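ABC transporter periplasmic substrate-binding protein (Desulfovibrio alaskensis, PDB 5MY5) probably captures tungstate in the periplasm with high selectivity and hands it to an ABC transporter for import into the cell. Local coordinates at residues Ala136-Met150 against Asn181-Asp193. The protein carries 2 engineered substitutions. Numbering follows the deposited sequence.
Sequences AVFVSRGDNSGTHKM and NVAAEKGGYTMTD
Val139 and Tyr189 join two parallel strands of a lobe of the periplasmic binding protein fold: Tyr189 N donates to Val137 O and Val139 N to Tyr189 O, both at 2.9 Å. Helix 176-186 precedes the second strand and packs on one face of the sheet, and Val139 points its side chain to that face. Its CB lies near Tyr189 O and Thr190 OG1, 3.9 and 4.0 Å away. CG1, anti to the backbone N (chi1 -171°), meets CG1 of Val182, and CG2 presses on CA and CB of Ala183 (CG2 to CB, 3.7 Å), where a small residue lets helix and strand come close. A Schellman motif at Gly187, whose positive phi suits glycine, follows the helix; the CA of Gly188 lies 3.9 Å from Val137 CG1, a closeness that glycine's lack of a side chain permits. On the sheet face shared with Tyr189, the flat ring of Phe138 has Tyr189 O and Thr190 CA over one side, and Trp155 meets it edge-to-face. The unbranched chain of Met191 bends at chi3 (75°) to bring CE against Thr147 CG2 (3.5 Å), tying the strand to helix 146-155. Thr190 OG1 donates to Val139 O at 2.6 Å, and a water bridges that same oxygen to Met191 O.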
loop_
_atom_site.group_PDB
_atom_site.type_symbol
_atom_site.label_atom_id
_atom_site.label_comp_id
_atom_site.label_asym_id
_atom_site.label_seq_id
_atom_site.Cartn_x
_atom_site.Cartn_y
_atom_site.Cartn_z
ATOM N N ALA A 136 1.830 -18.545 18.891
ATOM C CA ALA A 136 3.071 -17.946 18.439
ATOM C C ALA A 136 2.985 -16.413 18.556
ATOM O O ALA A 136 1.947 -15.840 18.381
ATOM C CB ALA A 136 3.421 -18.354 16.987
ATOM N N VAL A 137 4.134 -15.816 18.764
ATOM C CA VAL A 137 4.255 -14.363 18.862
ATOM C C VAL A 137 3.905 -13.746 17.547
ATOM O O VAL A 137 4.407 -14.176 16.503
ATOM C CB VAL A 137 5.631 -13.881 19.271
ATOM C CG1 VAL A 137 5.741 -12.352 19.166
ATOM C CG2 VAL A 137 5.937 -14.298 20.716
ATOM N N PHE A 138 3.036 -12.773 17.587
ATOM C CA PHE A 138 2.580 -12.031 16.369
ATOM C C PHE A 138 2.644 -10.540 16.750
ATOM O O PHE A 138 2.036 -10.105 17.755
ATOM C CB PHE A 138 1.182 -12.363 15.924
ATOM C CG PHE A 138 0.808 -11.673 14.635
ATOM C CD1 PHE A 138 0.350 -10.347 14.669
ATOM C CD2 PHE A 138 1.023 -12.255 13.363
ATOM C CE1 PHE A 138 0.059 -9.656 13.514
ATOM C CE2 PHE A 138 0.740 -11.561 12.211
ATOM C CZ PHE A 138 0.281 -10.297 12.264
ATOM N N VAL A 139 3.313 -9.743 15.932
ATOM C CA VAL A 139 3.548 -8.357 16.230
ATOM C C VAL A 139 2.755 -7.438 15.305
ATOM O O VAL A 139 2.896 -7.440 14.095
ATOM C CB VAL A 139 5.047 -8.007 16.137
ATOM C CG1 VAL A 139 5.267 -6.661 16.662
ATOM C CG2 VAL A 139 5.933 -9.003 16.878
ATOM N N SER A 140 1.839 -6.684 15.913
ATOM C CA SER A 140 1.011 -5.650 15.281
ATOM C C SER A 140 1.678 -4.254 15.397
ATOM O O SER A 140 2.217 -3.948 16.503
ATOM C CB SER A 140 -0.395 -5.583 16.005
ATOM O OG SER A 140 -1.240 -4.612 15.524
ATOM N N ARG A 141 1.469 -3.435 14.399
ATOM C CA ARG A 141 1.816 -2.000 14.457
ATOM C C ARG A 141 1.099 -1.303 15.655
ATOM O O ARG A 141 1.710 -0.435 16.287
ATOM C CB ARG A 141 1.450 -1.309 13.184
ATOM C CG ARG A 141 2.236 -1.726 11.930
ATOM C CD ARG A 141 3.593 -1.087 11.918
ATOM N NE ARG A 141 3.437 0.369 11.777
ATOM C CZ ARG A 141 3.277 1.036 10.670
ATOM N NH1 ARG A 141 3.344 0.497 9.462
ATOM N NH2 ARG A 141 3.090 2.360 10.741
ATOM N N GLY A 142 -0.164 -1.678 15.956
ATOM C CA GLY A 142 -0.956 -1.007 17.032
ATOM C C GLY A 142 -0.983 0.517 16.979
ATOM O O GLY A 142 -1.050 1.123 18.018
ATOM N N ASP A 143 -0.989 1.117 15.789
ATOM C CA ASP A 143 -0.874 2.590 15.678
ATOM C C ASP A 143 -1.899 3.258 14.791
ATOM O O ASP A 143 -1.753 4.471 14.489
ATOM C CB ASP A 143 0.549 2.941 15.193
ATOM C CG ASP A 143 0.815 2.555 13.773
ATOM O OD1 ASP A 143 0.056 1.764 13.157
ATOM O OD2 ASP A 143 1.874 2.964 13.300
ATOM N N ASN A 144 -2.939 2.539 14.396
ATOM C CA ASN A 144 -3.975 3.010 13.491
ATOM C C ASN A 144 -3.474 3.481 12.133
ATOM O O ASN A 144 -4.192 4.161 11.401
ATOM C CB ASN A 144 -4.867 4.090 14.171
ATOM C CG ASN A 144 -5.174 3.791 15.623
ATOM O OD1 ASN A 144 -4.701 4.498 16.531
ATOM N ND2 ASN A 144 -5.964 2.769 15.870
ATOM N N SER A 145 -2.263 3.084 11.761
ATOM C CA SER A 145 -1.835 3.301 10.411
ATOM C C SER A 145 -2.631 2.534 9.375
ATOM O O SER A 145 -3.346 1.574 9.693
ATOM C CB SER A 145 -0.353 2.901 10.257
ATOM O OG SER A 145 -0.152 1.507 10.597
ATOM N N GLY A 146 -2.425 2.838 8.100
ATOM C CA GLY A 146 -2.976 2.067 7.040
ATOM C C GLY A 146 -2.573 0.588 7.117
ATOM O O GLY A 146 -3.392 -0.308 6.925
ATOM N N THR A 147 -1.308 0.369 7.410
ATOM C CA THR A 147 -0.797 -1.014 7.553
ATOM C C THR A 147 -1.553 -1.702 8.736
ATOM O O THR A 147 -1.968 -2.900 8.634
ATOM C CB THR A 147 0.734 -0.981 7.792
ATOM O OG1 THR A 147 1.356 -0.429 6.613
ATOM C CG2 THR A 147 1.265 -2.370 8.034
ATOM N N HIS A 148 -1.676 -1.005 9.868
ATOM C CA HIS A 148 -2.359 -1.566 11.025
ATOM C C HIS A 148 -3.805 -1.942 10.727
ATOM O O HIS A 148 -4.260 -3.057 10.984
ATOM C CB HIS A 148 -2.377 -0.554 12.171
ATOM C CG HIS A 148 -2.912 -1.126 13.426
ATOM N ND1 HIS A 148 -3.470 -0.305 14.393
ATOM C CD2 HIS A 148 -3.061 -2.404 13.873
ATOM C CE1 HIS A 148 -3.859 -1.048 15.408
ATOM N NE2 HIS A 148 -3.639 -2.335 15.118
ATOM N N LYS A 149 -4.493 -1.063 10.002
ATOM C CA LYS A 149 -5.826 -1.333 9.563
ATOM C C LYS A 149 -5.943 -2.593 8.649
ATOM O O LYS A 149 -6.868 -3.406 8.807
ATOM C CB LYS A 149 -6.368 -0.080 8.887
ATOM C CG LYS A 149 -6.789 0.981 9.901
ATOM C CD LYS A 149 -6.994 2.333 9.219
ATOM C CE LYS A 149 -7.227 3.414 10.253
ATOM N NZ LYS A 149 -7.249 4.725 9.550
ATOM N N MET A 150 -5.005 -2.748 7.698
ATOM C CA MET A 150 -4.936 -3.902 6.892
ATOM C C MET A 150 -4.726 -5.176 7.708
ATOM O O MET A 150 -5.482 -6.154 7.556
ATOM C CB MET A 150 -3.806 -3.711 5.897
ATOM C CG MET A 150 -3.458 -4.825 4.954
ATOM S SD MET A 150 -4.879 -5.429 4.033
ATOM C CE MET A 150 -4.086 -6.912 3.585
ATOM N N ASN A 181 11.686 -5.081 13.650
ATOM C CA ASN A 181 12.726 -5.305 14.652
ATOM C C ASN A 181 12.251 -5.929 15.949
ATOM O O ASN A 181 12.892 -6.856 16.429
ATOM C CB ASN A 181 13.612 -4.084 14.822
ATOM C CG ASN A 181 14.570 -3.943 13.590
ATOM O OD1 ASN A 181 15.436 -4.796 13.429
ATOM N ND2 ASN A 181 14.288 -3.084 12.701
ATOM N N VAL A 182 11.033 -5.581 16.407
ATOM C CA VAL A 182 10.499 -6.303 17.535
ATOM C C VAL A 182 10.164 -7.755 17.232
ATOM O O VAL A 182 10.518 -8.667 18.011
ATOM C CB VAL A 182 9.258 -5.599 18.091
ATOM C CG1 VAL A 182 8.586 -6.493 19.144
ATOM C CG2 VAL A 182 9.626 -4.209 18.609
ATOM N N ALA A 183 9.609 -8.041 16.054
ATOM C CA ALA A 183 9.339 -9.426 15.633
ATOM C C ALA A 183 10.671 -10.169 15.556
ATOM O O ALA A 183 10.747 -11.320 16.041
ATOM C CB ALA A 183 8.617 -9.481 14.334
ATOM N N ALA A 184 11.749 -9.521 15.073
ATOM C CA ALA A 184 13.038 -10.218 15.052
ATOM C C ALA A 184 13.567 -10.536 16.441
ATOM O O ALA A 184 13.988 -11.665 16.665
ATOM C CB ALA A 184 14.065 -9.440 14.265
ATOM N N GLU A 185 13.482 -9.585 17.380
ATOM C CA GLU A 185 13.974 -9.765 18.722
ATOM C C GLU A 185 13.184 -10.880 19.425
ATOM O O GLU A 185 13.776 -11.669 20.228
ATOM C CB GLU A 185 13.983 -8.446 19.476
ATOM C CG GLU A 185 14.658 -8.487 20.853
ATOM C CD GLU A 185 13.750 -8.934 21.983
ATOM O OE1 GLU A 185 12.535 -8.617 21.964
ATOM O OE2 GLU A 185 14.275 -9.580 22.931
ATOM N N LYS A 186 11.898 -10.955 19.126
ATOM C CA LYS A 186 10.981 -11.863 19.840
ATOM C C LYS A 186 10.886 -13.191 19.171
ATOM O O LYS A 186 10.288 -14.101 19.717
ATOM C CB LYS A 186 9.623 -11.224 20.048
ATOM C CG LYS A 186 9.672 -10.113 21.061
ATOM C CD LYS A 186 8.282 -9.587 21.221
ATOM C CE LYS A 186 8.162 -8.471 22.229
ATOM N NZ LYS A 186 8.451 -9.019 23.572
ATOM N N GLY A 187 11.543 -13.398 18.029
ATOM C CA GLY A 187 11.202 -14.607 17.245
ATOM C C GLY A 187 9.765 -14.811 16.804
ATOM O O GLY A 187 9.231 -15.925 16.810
ATOM N N GLY A 188 9.175 -13.719 16.345
ATOM C CA GLY A 188 7.776 -13.580 16.080
ATOM C C GLY A 188 7.466 -13.392 14.638
ATOM O O GLY A 188 8.402 -13.276 13.814
ATOM N N TYR A 189 6.192 -13.482 14.330
ATOM C CA TYR A 189 5.630 -13.231 13.023
ATOM C C TYR A 189 5.146 -11.784 12.957
ATOM O O TYR A 189 4.712 -11.242 13.950
ATOM C CB TYR A 189 4.492 -14.171 12.765
ATOM C CG TYR A 189 4.956 -15.632 12.648
ATOM C CD1 TYR A 189 5.155 -16.382 13.765
ATOM C CD2 TYR A 189 5.215 -16.170 11.433
ATOM C CE1 TYR A 189 5.595 -17.678 13.670
ATOM C CE2 TYR A 189 5.604 -17.521 11.331
ATOM C CZ TYR A 189 5.877 -18.201 12.463
ATOM O OH TYR A 189 6.215 -19.584 12.335
ATOM N N THR A 190 5.079 -11.210 11.757
ATOM C CA THR A 190 4.482 -9.852 11.627
ATOM C C THR A 190 4.024 -9.713 10.161
ATOM O O THR A 190 4.580 -10.321 9.231
ATOM C CB THR A 190 5.429 -8.760 12.093
ATOM O OG1 THR A 190 4.681 -7.527 12.183
ATOM C CG2 THR A 190 6.554 -8.516 11.173
ATOM N N MET A 191 3.042 -8.852 9.941
ATOM C CA MET A 191 2.619 -8.455 8.595
ATOM C C MET A 191 3.321 -7.110 8.288
ATOM O O MET A 191 3.272 -6.157 9.109
ATOM C CB MET A 191 1.105 -8.319 8.477
ATOM C CG MET A 191 0.615 -8.062 7.078
ATOM S SD MET A 191 -0.902 -7.126 6.943
ATOM C CE MET A 191 -0.269 -5.492 7.326
ATOM N N THR A 192 3.901 -7.058 7.073
ATOM C CA THR A 192 4.587 -5.835 6.567
ATOM C C THR A 192 4.266 -5.577 5.171
ATOM O O THR A 192 3.893 -6.460 4.440
ATOM C CB THR A 192 6.089 -5.961 6.745
ATOM O OG1 THR A 192 6.769 -4.751 6.343
ATOM C CG2 THR A 192 6.663 -7.101 6.032
ATOM N N ASP A 193 4.337 -4.282 4.760
ATOM C CA ASP A 193 4.318 -4.056 3.297
ATOM C C ASP A 193 5.669 -4.686 2.769
ATOM O O ASP A 193 6.655 -4.662 3.452
ATOM C CB ASP A 193 4.253 -2.539 2.967
ATOM C CG ASP A 193 5.390 -1.814 3.577
ATOM O OD1 ASP A 193 5.589 -1.698 4.816
ATOM O OD2 ASP A 193 6.208 -1.348 2.762
HETATM O O HOH W 1 6.763 -17.291 18.328
HETATM O O HOH W 2 1.845 -6.406 11.490
HETATM O O HOH W 3 4.053 -0.284 6.632
#